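Local coordinates for protein botulinum neurotoxin type G (Clostridium botulinum, PDB 3MPP) that mediates adherence of the toxin to the host cell surface, as the receptor-binding domain of a clostridial neurotoxin whose light chain is a zinc protease, at residues N89-I94 with K194-K199; N110-T115 with I126-S131; Y130-N135 with A272-Q277; L153-I158 with K165-I170. The protein carries 4 engineered substitutions. All coordinates share one frame; numbering follows the deposited sequence.

Interactions 1, 2 and 4 lie within the N-terminal jelly roll, and interaction 3 joins it to the C-terminal beta trefoil. Interaction 1 is the most buried: side chains of two facing sheets meet by apolar contact, with a water bridging one end. Interactions 2 and 4 are antiparallel hairpins, one in each of those sheets, and they touch through Ile126 and Lys166. Both rely on backbone hydrogen bonds, but interaction 2 adds a salt bridge and a cation-pi stack, whereas the partly exposed interaction 4 has few side-chain contacts. Interaction 3 begins at Tyr130 and Ser131, where interaction 2 ends, and brings asparagine amides and water to the boundary between the subdomains.

Interaction 1: N89-I94 with K194-K199; sequences NEYTII and KFVWIK
Ile93 and Val196 face each other across the interior of a jelly-roll beta sandwich, the lectin-like fold of the N-terminal receptor-binding subdomain. Strand 90-98 belongs to one sheet and strand 195-204 to the other; the touching parts, 91-94 and 194-198, run 21° apart and are joined by side chains. The example illustrates how a sandwich is closed: hydrocarbon inside, a watered polar margin at one end.

In the buried part, CG2 of Ile93 meets CG2 of Val196 at 4.1 Å, the two side chains crossing at about a right angle. The chain turns a corner at this point, in a classic beta bulge where Ile93 and Ile94 both face Val105. The CB of Ile94 does not aim at the opposite strand, yet the end of its side chain approaches it, and CD1 lies 4.2 Å from CD1 of Ile198, methyl to methyl. Ile182 and Phe184 beside Ile94, Leu186 beside Val196 and Phe40 beside Ile198 extend this core.

Toward the other end, Tyr91 leads out to the partly exposed Lys194. With its CG lodged between backbone N and carbonyl carbon (chi1 54°), the ring reaches across the gap, and CG2 of Val196 comes to its edge, near the ring plane. Lys194 bends at chi2 and chi3, which lays its methylenes against the tyrosine hydroxyl; CD is 3.5 Å from Tyr91 OH. Cys189 touches both residues. A water lying in the ring plane joins the two polar ends, 2.7 Å from Tyr91 OH and, in a weak bond that it accepts, 3.2 Å from Lys194 NZ.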
# COMPACT_ATOMS: atom_id res chain seq x y z
N ASN A 89 -21.22 -4.87 9.97
CA ASN A 89 -20.99 -3.81 10.96
C ASN A 89 -20.42 -2.56 10.31
O ASN A 89 -19.25 -2.53 9.91
CB ASN A 89 -20.10 -4.33 12.10
CG ASN A 89 -19.69 -3.24 13.12
OD1 ASN A 89 -18.54 -3.19 13.53
ND2 ASN A 89 -20.64 -2.42 13.55
N GLU A 90 -21.27 -1.54 10.16
CA GLU A 90 -20.82 -0.25 9.67
C GLU A 90 -20.46 0.63 10.85
O GLU A 90 -21.22 0.76 11.81
CB GLU A 90 -21.89 0.43 8.80
CG GLU A 90 -21.42 1.76 8.23
CD GLU A 90 -22.50 2.52 7.47
OE1 GLU A 90 -23.57 1.94 7.21
OE2 GLU A 90 -22.27 3.69 7.13
N TYR A 91 -19.28 1.23 10.80
CA TYR A 91 -18.83 2.09 11.88
C TYR A 91 -18.22 3.36 11.32
O TYR A 91 -17.54 3.33 10.30
CB TYR A 91 -17.83 1.37 12.80
CG TYR A 91 -16.64 0.76 12.09
CD1 TYR A 91 -15.44 1.48 11.96
CD2 TYR A 91 -16.70 -0.52 11.56
CE1 TYR A 91 -14.34 0.92 11.30
CE2 TYR A 91 -15.62 -1.08 10.90
CZ TYR A 91 -14.44 -0.36 10.78
OH TYR A 91 -13.39 -0.93 10.12
N THR A 92 -18.49 4.47 11.99
CA THR A 92 -17.95 5.75 11.61
C THR A 92 -16.46 5.77 11.98
O THR A 92 -16.05 5.15 12.97
CB THR A 92 -18.71 6.87 12.35
OG1 THR A 92 -20.10 6.73 12.05
CG2 THR A 92 -18.25 8.25 11.92
N ILE A 93 -15.65 6.46 11.18
CA ILE A 93 -14.25 6.65 11.51
C ILE A 93 -13.90 8.14 11.58
O ILE A 93 -13.05 8.53 12.37
CB ILE A 93 -13.30 5.95 10.52
CG1 ILE A 93 -13.54 6.41 9.09
CG2 ILE A 93 -13.44 4.42 10.62
CD1 ILE A 93 -12.42 5.99 8.14
N ILE A 94 -14.56 8.94 10.75
CA ILE A 94 -14.34 10.39 10.74
C ILE A 94 -15.68 11.09 10.59
O ILE A 94 -16.49 10.72 9.74
CB ILE A 94 -13.43 10.83 9.58
CG1 ILE A 94 -12.14 9.99 9.53
CG2 ILE A 94 -13.09 12.31 9.72
CD1 ILE A 94 -11.34 10.18 8.24
N LYS A 194 -10.57 -4.21 16.19
CA LYS A 194 -10.50 -3.40 14.97
C LYS A 194 -9.56 -2.21 15.12
O LYS A 194 -9.45 -1.61 16.20
CB LYS A 194 -11.90 -2.91 14.54
CG LYS A 194 -11.93 -2.23 13.15
CD LYS A 194 -11.60 -3.24 12.03
CE LYS A 194 -12.77 -4.19 11.76
NZ LYS A 194 -12.38 -5.33 10.85
N PHE A 195 -8.88 -1.87 14.03
CA PHE A 195 -8.12 -0.63 13.99
C PHE A 195 -8.15 -0.11 12.57
O PHE A 195 -8.51 -0.84 11.65
CB PHE A 195 -6.67 -0.84 14.47
CG PHE A 195 -5.89 -1.82 13.63
CD1 PHE A 195 -5.20 -1.39 12.50
CD2 PHE A 195 -5.86 -3.17 13.96
CE1 PHE A 195 -4.48 -2.29 11.71
CE2 PHE A 195 -5.15 -4.07 13.18
CZ PHE A 195 -4.46 -3.63 12.05
N VAL A 196 -7.82 1.16 12.41
CA VAL A 196 -7.73 1.79 11.10
C VAL A 196 -6.52 2.70 11.11
O VAL A 196 -6.32 3.43 12.08
CB VAL A 196 -8.98 2.68 10.81
CG1 VAL A 196 -8.97 3.12 9.36
CG2 VAL A 196 -10.27 1.94 11.12
N TRP A 197 -5.72 2.67 10.05
CA TRP A 197 -4.59 3.60 9.92
C TRP A 197 -5.00 4.74 8.99
O TRP A 197 -5.66 4.51 7.97
CB TRP A 197 -3.33 2.90 9.35
CG TRP A 197 -2.54 2.09 10.35
CD1 TRP A 197 -2.64 0.75 10.59
CD2 TRP A 197 -1.52 2.58 11.22
NE1 TRP A 197 -1.74 0.37 11.57
CE2 TRP A 197 -1.04 1.48 11.97
CE3 TRP A 197 -0.97 3.86 11.46
CZ2 TRP A 197 -0.04 1.62 12.94
CZ3 TRP A 197 0.03 3.99 12.41
CH2 TRP A 197 0.49 2.87 13.14
N ILE A 198 -4.59 5.96 9.34
CA ILE A 198 -4.87 7.14 8.52
C ILE A 198 -3.60 7.98 8.36
O ILE A 198 -2.79 8.07 9.29
CB ILE A 198 -5.97 8.00 9.17
CG1 ILE A 198 -7.32 7.27 9.11
CG2 ILE A 198 -6.07 9.37 8.49
CD1 ILE A 198 -8.36 7.82 10.05
N LYS A 199 -3.42 8.59 7.19
CA LYS A 199 -2.31 9.51 6.97
C LYS A 199 -2.75 10.58 5.99
O LYS A 199 -3.74 10.41 5.27
CB LYS A 199 -1.08 8.77 6.43
CG LYS A 199 -1.20 8.30 4.98
CD LYS A 199 0.13 7.72 4.47
CE LYS A 199 -0.03 6.99 3.14
NZ LYS A 199 1.30 6.65 2.52
O HOH W 1 -13.84 -3.30 8.88

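Interaction 2: N110-T115 with I126-S131; sequences NRIIWT and IFFEYS
Ile112 with Phe128 and Trp114 with Ile126 form the hydrogen-bonded pairs of two strands, 111-115 and 126-129, whose axes approach to 4.7 Å with N-to-C directions 166° apart; Arg111-Glu129 and Ile113-Phe127 are the non-hydrogen-bonded pairs. Past the last bridge Tyr130 N prolongs the pairing, donating to Asn110 O.

Arg111 illustrates how a cross-strand neighbour and a diagonal one can share a single guanidinium. Its chain runs extended from CG to NE, and NE gives a short, in-plane bond of 2.6 Å to OE1 of Glu129, whose own extended chain, with CG opposite the backbone N (chi1 176°), carries the carboxylate there; NH2 adds a weak bond to the same oxygen. The flat group meanwhile lies on the Phe127 ring, centres 4.0 Å apart and planes within 12°, a stacked cation-pi contact that leaves the guanidinium edge to the carboxylate. Lys166 makes a further cation-pi contact with Phe127.

This beta hairpin closes one side of the seven-stranded sheet of the jelly roll, strand 123-129 being outermost. The face opposite Arg111, Ile113, Phe127 and Glu129 carries Ile112, Trp114, Ile126 and Phe128 and is apolar: CG2 of Ile112 meets the edge of the Phe128 ring, while CG2 of Ile126 sits at the Trp114 edge, 3.6 Å from CD1.

Where the strands end, Asn110 makes a second link to Tyr130. Its ND2 donates to Tyr130 O at 2.6 Å, in the amide plane, while its CB rests over the tyrosine ring in a CH-pi contact, 4.1 Å from the centroid.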
# COMPACT_ATOMS: atom_id res chain seq x y z
N ASN A 110 -15.72 -4.21 3.29
CA ASN A 110 -14.93 -3.82 2.15
C ASN A 110 -15.51 -2.59 1.45
O ASN A 110 -15.26 -2.36 0.27
CB ASN A 110 -14.82 -4.98 1.17
CG ASN A 110 -16.18 -5.49 0.72
OD1 ASN A 110 -17.13 -5.52 1.51
ND2 ASN A 110 -16.27 -5.90 -0.54
N ARG A 111 -16.27 -1.79 2.20
CA ARG A 111 -16.83 -0.55 1.67
C ARG A 111 -16.33 0.64 2.46
O ARG A 111 -16.32 0.63 3.69
CB ARG A 111 -18.36 -0.55 1.74
CG ARG A 111 -19.06 -1.41 0.73
CD ARG A 111 -20.58 -1.25 0.82
NE ARG A 111 -21.21 -1.99 -0.27
CZ ARG A 111 -22.46 -1.85 -0.65
NH1 ARG A 111 -23.27 -1.00 -0.03
NH2 ARG A 111 -22.92 -2.58 -1.66
N ILE A 112 -15.95 1.69 1.75
CA ILE A 112 -15.67 2.97 2.38
C ILE A 112 -16.80 3.90 1.96
O ILE A 112 -17.14 3.97 0.77
CB ILE A 112 -14.30 3.52 1.95
CG1 ILE A 112 -14.02 4.86 2.62
CG2 ILE A 112 -14.22 3.63 0.45
CD1 ILE A 112 -13.38 4.73 3.98
N ILE A 113 -17.40 4.59 2.92
CA ILE A 113 -18.70 5.25 2.71
C ILE A 113 -18.71 6.71 3.15
O ILE A 113 -18.28 7.04 4.25
CB ILE A 113 -19.81 4.54 3.52
CG1 ILE A 113 -19.93 3.07 3.12
CG2 ILE A 113 -21.13 5.27 3.36
CD1 ILE A 113 -20.81 2.28 4.07
N TRP A 114 -19.22 7.57 2.27
CA TRP A 114 -19.40 8.98 2.56
C TRP A 114 -20.89 9.30 2.72
O TRP A 114 -21.70 8.94 1.87
CB TRP A 114 -18.80 9.79 1.40
CG TRP A 114 -19.06 11.27 1.42
CD1 TRP A 114 -19.90 11.96 0.59
CD2 TRP A 114 -18.44 12.24 2.27
NE1 TRP A 114 -19.84 13.30 0.88
CE2 TRP A 114 -18.96 13.50 1.91
CE3 TRP A 114 -17.50 12.17 3.30
CZ2 TRP A 114 -18.58 14.67 2.55
CZ3 TRP A 114 -17.13 13.34 3.93
CH2 TRP A 114 -17.66 14.57 3.55
N THR A 115 -21.26 9.97 3.81
CA THR A 115 -22.66 10.23 4.10
C THR A 115 -22.92 11.69 4.46
O THR A 115 -22.17 12.29 5.24
CB THR A 115 -23.17 9.34 5.27
OG1 THR A 115 -23.07 7.96 4.91
CG2 THR A 115 -24.61 9.68 5.59
N ILE A 126 -22.74 7.79 -0.63
CA ILE A 126 -22.03 7.29 -1.79
C ILE A 126 -20.88 6.47 -1.23
O ILE A 126 -20.41 6.75 -0.13
CB ILE A 126 -21.52 8.46 -2.65
CG1 ILE A 126 -20.79 7.94 -3.89
CG2 ILE A 126 -20.62 9.37 -1.84
CD1 ILE A 126 -20.41 9.04 -4.86
N PHE A 127 -20.43 5.45 -1.96
CA PHE A 127 -19.42 4.55 -1.42
C PHE A 127 -18.50 3.98 -2.50
O PHE A 127 -18.82 4.02 -3.70
CB PHE A 127 -20.10 3.40 -0.67
CG PHE A 127 -20.90 2.48 -1.55
CD1 PHE A 127 -20.28 1.44 -2.22
CD2 PHE A 127 -22.26 2.67 -1.71
CE1 PHE A 127 -21.00 0.59 -3.04
CE2 PHE A 127 -23.00 1.83 -2.52
CZ PHE A 127 -22.36 0.78 -3.19
N PHE A 128 -17.35 3.48 -2.06
CA PHE A 128 -16.46 2.70 -2.91
C PHE A 128 -16.35 1.30 -2.31
O PHE A 128 -16.10 1.16 -1.11
CB PHE A 128 -15.07 3.36 -2.99
CG PHE A 128 -14.02 2.50 -3.65
CD1 PHE A 128 -14.09 2.21 -5.01
CD2 PHE A 128 -12.95 2.00 -2.92
CE1 PHE A 128 -13.11 1.43 -5.62
CE2 PHE A 128 -11.98 1.22 -3.52
CZ PHE A 128 -12.06 0.93 -4.88
N GLU A 129 -16.54 0.27 -3.13
CA GLU A 129 -16.40 -1.11 -2.67
C GLU A 129 -15.31 -1.82 -3.45
O GLU A 129 -15.32 -1.78 -4.68
CB GLU A 129 -17.71 -1.88 -2.84
CG GLU A 129 -17.61 -3.37 -2.46
CD GLU A 129 -18.96 -4.08 -2.46
OE1 GLU A 129 -19.95 -3.48 -2.01
OE2 GLU A 129 -19.03 -5.25 -2.90
N TYR A 130 -14.36 -2.46 -2.75
CA TYR A 130 -13.37 -3.31 -3.41
C TYR A 130 -13.69 -4.78 -3.13
O TYR A 130 -14.31 -5.11 -2.13
CB TYR A 130 -11.93 -2.96 -2.98
CG TYR A 130 -11.74 -2.88 -1.48
CD1 TYR A 130 -11.52 -4.04 -0.74
CD2 TYR A 130 -11.78 -1.67 -0.82
CE1 TYR A 130 -11.35 -3.98 0.64
CE2 TYR A 130 -11.61 -1.60 0.54
CZ TYR A 130 -11.40 -2.76 1.27
OH TYR A 130 -11.23 -2.69 2.63
N SER A 131 -13.27 -5.65 -4.04
CA SER A 131 -13.56 -7.07 -3.93
C SER A 131 -12.88 -7.73 -2.73
O SER A 131 -11.79 -7.32 -2.32
CB SER A 131 -13.12 -7.80 -5.21
OG SER A 131 -13.35 -9.20 -5.11
O HOH W 2 -18.51 -8.18 -1.51

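Interaction 3: Y130-N135 with A272-Q277; sequences YSIKDN and AAINYQ
The boundary between the N-terminal jelly roll and the C-terminal beta trefoil is crossed here, loop 130-135 lying along strand 275-277, an outer strand of a three-stranded trefoil sheet. It is a worked example of side-chain amides taking over where regular strand pairing is absent. Backbone bonds mark the two ends: Asn275 N to Ile132 O, 3.1 Å, and Gln277 N to Asn135 O, 3.0 Å, each on a lone pair.

Between them Asn275, its CG turned away from its own backbone N (chi1 165°), spends both N-H groups of ND2 on the loop, at 2.9 Å to Lys133 O and 3.2 Å to Asn135 OD1. Both acceptors lie in its amide plane, although it approaches each from above the carbonyl plane. Two bonds should thus fix the amide's rotation. The Asn135 amide also stacks on that of Gln277, planes 13° apart, while Gln277 OE1 is held by Asn249.

Ser131 OG accepts from Lys133 N, an ST turn within the loop. At its buried end, Ile132 CD1 meets Ile274 CG2 at 3.5 Å. At the opposite end a water donates to Asn135 OD1 and to Asn275 OD1, 3.0 and 2.9 Å away.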
# COMPACT_ATOMS: atom_id res chain seq x y z
N TYR A 130 -14.36 -2.46 -2.75
CA TYR A 130 -13.37 -3.31 -3.41
C TYR A 130 -13.69 -4.78 -3.13
O TYR A 130 -14.31 -5.11 -2.13
CB TYR A 130 -11.93 -2.96 -2.98
CG TYR A 130 -11.74 -2.88 -1.48
CD1 TYR A 130 -11.52 -4.04 -0.74
CD2 TYR A 130 -11.78 -1.67 -0.82
CE1 TYR A 130 -11.35 -3.98 0.64
CE2 TYR A 130 -11.61 -1.60 0.54
CZ TYR A 130 -11.40 -2.76 1.27
OH TYR A 130 -11.23 -2.69 2.63
N SER A 131 -13.27 -5.65 -4.04
CA SER A 131 -13.56 -7.07 -3.93
C SER A 131 -12.88 -7.73 -2.73
O SER A 131 -11.79 -7.32 -2.32
CB SER A 131 -13.12 -7.80 -5.21
OG SER A 131 -13.35 -9.20 -5.11
N ILE A 132 -13.53 -8.74 -2.17
CA ILE A 132 -12.89 -9.59 -1.18
C ILE A 132 -12.85 -11.01 -1.71
O ILE A 132 -12.79 -11.98 -0.95
CB ILE A 132 -13.60 -9.52 0.18
CG1 ILE A 132 -15.10 -9.82 0.03
CG2 ILE A 132 -13.42 -8.15 0.81
CD1 ILE A 132 -15.84 -9.76 1.35
N LYS A 133 -12.88 -11.15 -3.03
CA LYS A 133 -12.82 -12.48 -3.64
C LYS A 133 -11.66 -12.63 -4.63
O LYS A 133 -11.48 -13.70 -5.21
CB LYS A 133 -14.15 -12.82 -4.33
CG LYS A 133 -15.33 -12.86 -3.36
CD LYS A 133 -16.65 -12.95 -4.10
CE LYS A 133 -17.83 -12.95 -3.14
NZ LYS A 133 -19.14 -12.86 -3.88
N ASP A 134 -10.88 -11.57 -4.82
CA ASP A 134 -9.78 -11.63 -5.77
C ASP A 134 -8.58 -12.33 -5.15
O ASP A 134 -8.31 -12.19 -3.96
CB ASP A 134 -9.39 -10.23 -6.25
CG ASP A 134 -10.42 -9.62 -7.20
OD1 ASP A 134 -11.34 -10.35 -7.65
OD2 ASP A 134 -10.32 -8.42 -7.48
N ASN A 135 -7.85 -13.09 -5.97
CA ASN A 135 -6.63 -13.73 -5.49
C ASN A 135 -5.67 -12.72 -4.88
O ASN A 135 -5.06 -13.00 -3.86
CB ASN A 135 -5.95 -14.49 -6.63
CG ASN A 135 -6.72 -15.73 -7.03
OD1 ASN A 135 -7.30 -16.41 -6.19
ND2 ASN A 135 -6.73 -16.02 -8.32
N ALA A 272 -17.54 -19.19 1.85
CA ALA A 272 -18.72 -18.71 1.14
C ALA A 272 -18.58 -17.25 0.71
O ALA A 272 -19.04 -16.87 -0.37
CB ALA A 272 -19.97 -18.89 2.00
N ALA A 273 -17.92 -16.44 1.54
CA ALA A 273 -17.93 -15.00 1.33
C ALA A 273 -16.65 -14.47 0.73
O ALA A 273 -16.66 -13.40 0.12
CB ALA A 273 -18.21 -14.29 2.65
N ILE A 274 -15.54 -15.18 0.89
CA ILE A 274 -14.25 -14.61 0.52
C ILE A 274 -13.30 -15.59 -0.16
O ILE A 274 -13.49 -16.81 -0.11
CB ILE A 274 -13.55 -13.96 1.75
CG1 ILE A 274 -13.32 -14.99 2.85
CG2 ILE A 274 -14.36 -12.80 2.29
CD1 ILE A 274 -11.97 -15.68 2.75
N ASN A 275 -12.27 -15.04 -0.78
CA ASN A 275 -11.20 -15.83 -1.38
C ASN A 275 -9.97 -14.98 -1.51
O ASN A 275 -10.05 -13.81 -1.89
CB ASN A 275 -11.61 -16.32 -2.78
CG ASN A 275 -10.42 -16.83 -3.57
OD1 ASN A 275 -9.92 -17.92 -3.31
ND2 ASN A 275 -9.95 -16.03 -4.52
N TYR A 276 -8.81 -15.57 -1.19
CA TYR A 276 -7.53 -14.90 -1.36
C TYR A 276 -6.42 -15.92 -1.52
O TYR A 276 -6.51 -17.03 -1.00
CB TYR A 276 -7.19 -14.01 -0.15
CG TYR A 276 -7.01 -14.76 1.16
CD1 TYR A 276 -5.76 -15.20 1.57
CD2 TYR A 276 -8.10 -14.99 2.01
CE1 TYR A 276 -5.59 -15.88 2.78
CE2 TYR A 276 -7.94 -15.67 3.22
CZ TYR A 276 -6.68 -16.11 3.60
OH TYR A 276 -6.54 -16.78 4.79
N GLN A 277 -5.35 -15.52 -2.21
CA GLN A 277 -4.15 -16.34 -2.25
C GLN A 277 -3.19 -15.92 -1.14
O GLN A 277 -3.11 -14.74 -0.81
CB GLN A 277 -3.47 -16.26 -3.62
CG GLN A 277 -4.22 -17.12 -4.66
CD GLN A 277 -3.59 -17.02 -6.03
OE1 GLN A 277 -2.89 -16.05 -6.33
NE2 GLN A 277 -3.86 -18.01 -6.87
O HOH W 3 -4.07 -12.12 -1.57
O HOH W 4 -8.26 -19.18 -5.38

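Interaction 4: L153-I158 with K165-I170; sequences LGNANI and KKSEKI
Asn157 turns its CG beside its own backbone N (chi1 -51°), and Ser167 sends OG the other way, opposite its N (chi1 174°); these two rotations bring the groups together on one face of paired strands. Asn157 ND2 lies 2.7 Å from Ser167 OG, but the angle is too poor for a hydrogen bond, so the pair is a close polar contact only. Their backbones are also near, as in a non-hydrogen-bonded pair, with CA atoms 4.0 Å apart.

Flanking them, Ala156 pairs with Glu168 and Ile158 with Lys166 through backbone bonds, among them Ala156 N to Glu168 O at 2.7 Å, almost straight at 176°. Strands 156-160 and 163-168 make up a beta hairpin at the margin of the jelly-roll sheet that also holds strand 144-150. Ile158 reaches Ile146 beside it and Ile126 of the facing sheet, which Lys166 and Glu168 also touch.

Near the turn the pairing is interrupted by a classic beta bulge: Lys165 and Lys166 both face Ile158, whose O accepts 2.8 Å from Lys165 N and 3.2 Å from Lys166 N, the latter on a lone pair. At the far end the pairing frays. Gly154, modelled after a cis peptide bond from the poorly ordered Leu153, buries its O without a hydrogen-bonding partner; Lys169 CA offers it a C-H contact at 3.3 Å, and Lys169 CB lies equally close.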
# COMPACT_ATOMS: atom_id res chain seq x y z
N LEU A 153 -24.47 21.51 -7.30
CA LEU A 153 -25.32 21.12 -8.42
C LEU A 153 -26.53 20.25 -8.03
O LEU A 153 -27.62 20.45 -8.56
CB LEU A 153 -24.50 20.44 -9.53
CG LEU A 153 -25.15 20.28 -10.91
CD1 LEU A 153 -24.09 20.19 -11.99
CD2 LEU A 153 -26.06 19.06 -10.95
N GLY A 154 -26.36 19.29 -7.11
CA GLY A 154 -25.09 19.05 -6.44
C GLY A 154 -24.59 17.63 -6.59
O GLY A 154 -25.33 16.67 -6.37
N ASN A 155 -23.33 17.50 -6.98
CA ASN A 155 -22.71 16.19 -7.13
C ASN A 155 -21.73 15.87 -6.02
O ASN A 155 -20.99 16.73 -5.54
CB ASN A 155 -22.02 16.08 -8.49
CG ASN A 155 -22.99 15.79 -9.62
OD1 ASN A 155 -24.19 15.68 -9.40
ND2 ASN A 155 -22.47 15.66 -10.83
N ALA A 156 -21.74 14.61 -5.60
CA ALA A 156 -20.71 14.09 -4.72
C ALA A 156 -19.87 13.11 -5.52
O ALA A 156 -20.42 12.29 -6.24
CB ALA A 156 -21.34 13.41 -3.52
N ASN A 157 -18.55 13.21 -5.40
CA ASN A 157 -17.64 12.33 -6.13
C ASN A 157 -16.66 11.64 -5.19
O ASN A 157 -16.16 12.26 -4.25
CB ASN A 157 -16.84 13.12 -7.17
CG ASN A 157 -17.72 13.97 -8.07
OD1 ASN A 157 -18.44 14.85 -7.61
ND2 ASN A 157 -17.64 13.71 -9.37
N ILE A 158 -16.38 10.37 -5.46
CA ILE A 158 -15.33 9.66 -4.74
C ILE A 158 -14.23 9.29 -5.71
O ILE A 158 -14.46 8.61 -6.72
CB ILE A 158 -15.85 8.36 -4.09
CG1 ILE A 158 -16.87 8.67 -3.00
CG2 ILE A 158 -14.68 7.58 -3.48
CD1 ILE A 158 -17.20 7.47 -2.16
N LYS A 165 -14.12 7.24 -9.13
CA LYS A 165 -14.76 5.92 -9.02
C LYS A 165 -16.29 6.03 -8.95
O LYS A 165 -17.01 5.14 -9.42
CB LYS A 165 -14.25 5.15 -7.80
CG LYS A 165 -12.73 4.90 -7.78
CD LYS A 165 -12.30 4.01 -8.92
CE LYS A 165 -10.81 3.71 -8.82
NZ LYS A 165 -10.32 2.96 -10.02
N LYS A 166 -16.78 7.10 -8.35
CA LYS A 166 -18.22 7.32 -8.28
C LYS A 166 -18.56 8.80 -8.21
O LYS A 166 -17.75 9.62 -7.77
CB LYS A 166 -18.85 6.56 -7.11
CG LYS A 166 -19.21 5.14 -7.49
CD LYS A 166 -20.04 4.46 -6.43
CE LYS A 166 -20.15 2.99 -6.74
NZ LYS A 166 -20.72 2.25 -5.58
N SER A 167 -19.77 9.14 -8.64
CA SER A 167 -20.20 10.52 -8.67
C SER A 167 -21.71 10.57 -8.81
O SER A 167 -22.26 10.19 -9.84
CB SER A 167 -19.53 11.25 -9.84
OG SER A 167 -20.02 12.57 -9.98
N GLU A 168 -22.39 11.04 -7.76
CA GLU A 168 -23.85 11.05 -7.74
C GLU A 168 -24.45 12.32 -7.14
O GLU A 168 -23.78 13.06 -6.42
CB GLU A 168 -24.38 9.85 -6.95
CG GLU A 168 -23.72 8.52 -7.29
CD GLU A 168 -24.01 7.45 -6.25
OE1 GLU A 168 -23.27 6.45 -6.22
OE2 GLU A 168 -24.97 7.62 -5.47
N LYS A 169 -25.72 12.57 -7.46
CA LYS A 169 -26.52 13.57 -6.75
C LYS A 169 -27.44 12.84 -5.78
O LYS A 169 -27.61 11.62 -5.89
CB LYS A 169 -27.33 14.42 -7.73
CG LYS A 169 -28.33 13.65 -8.56
CD LYS A 169 -27.83 13.45 -9.99
CE LYS A 169 -27.70 14.79 -10.70
NZ LYS A 169 -27.37 14.62 -12.15
N ILE A 170 -28.04 13.55 -4.83
CA ILE A 170 -27.92 15.00 -4.73
C ILE A 170 -27.05 15.43 -3.56
O ILE A 170 -27.31 16.45 -2.92
CB ILE A 170 -29.31 15.67 -4.60
CG1 ILE A 170 -30.27 14.78 -3.81
CG2 ILE A 170 -29.90 15.96 -5.98
CD1 ILE A 170 -29.85 14.54 -2.38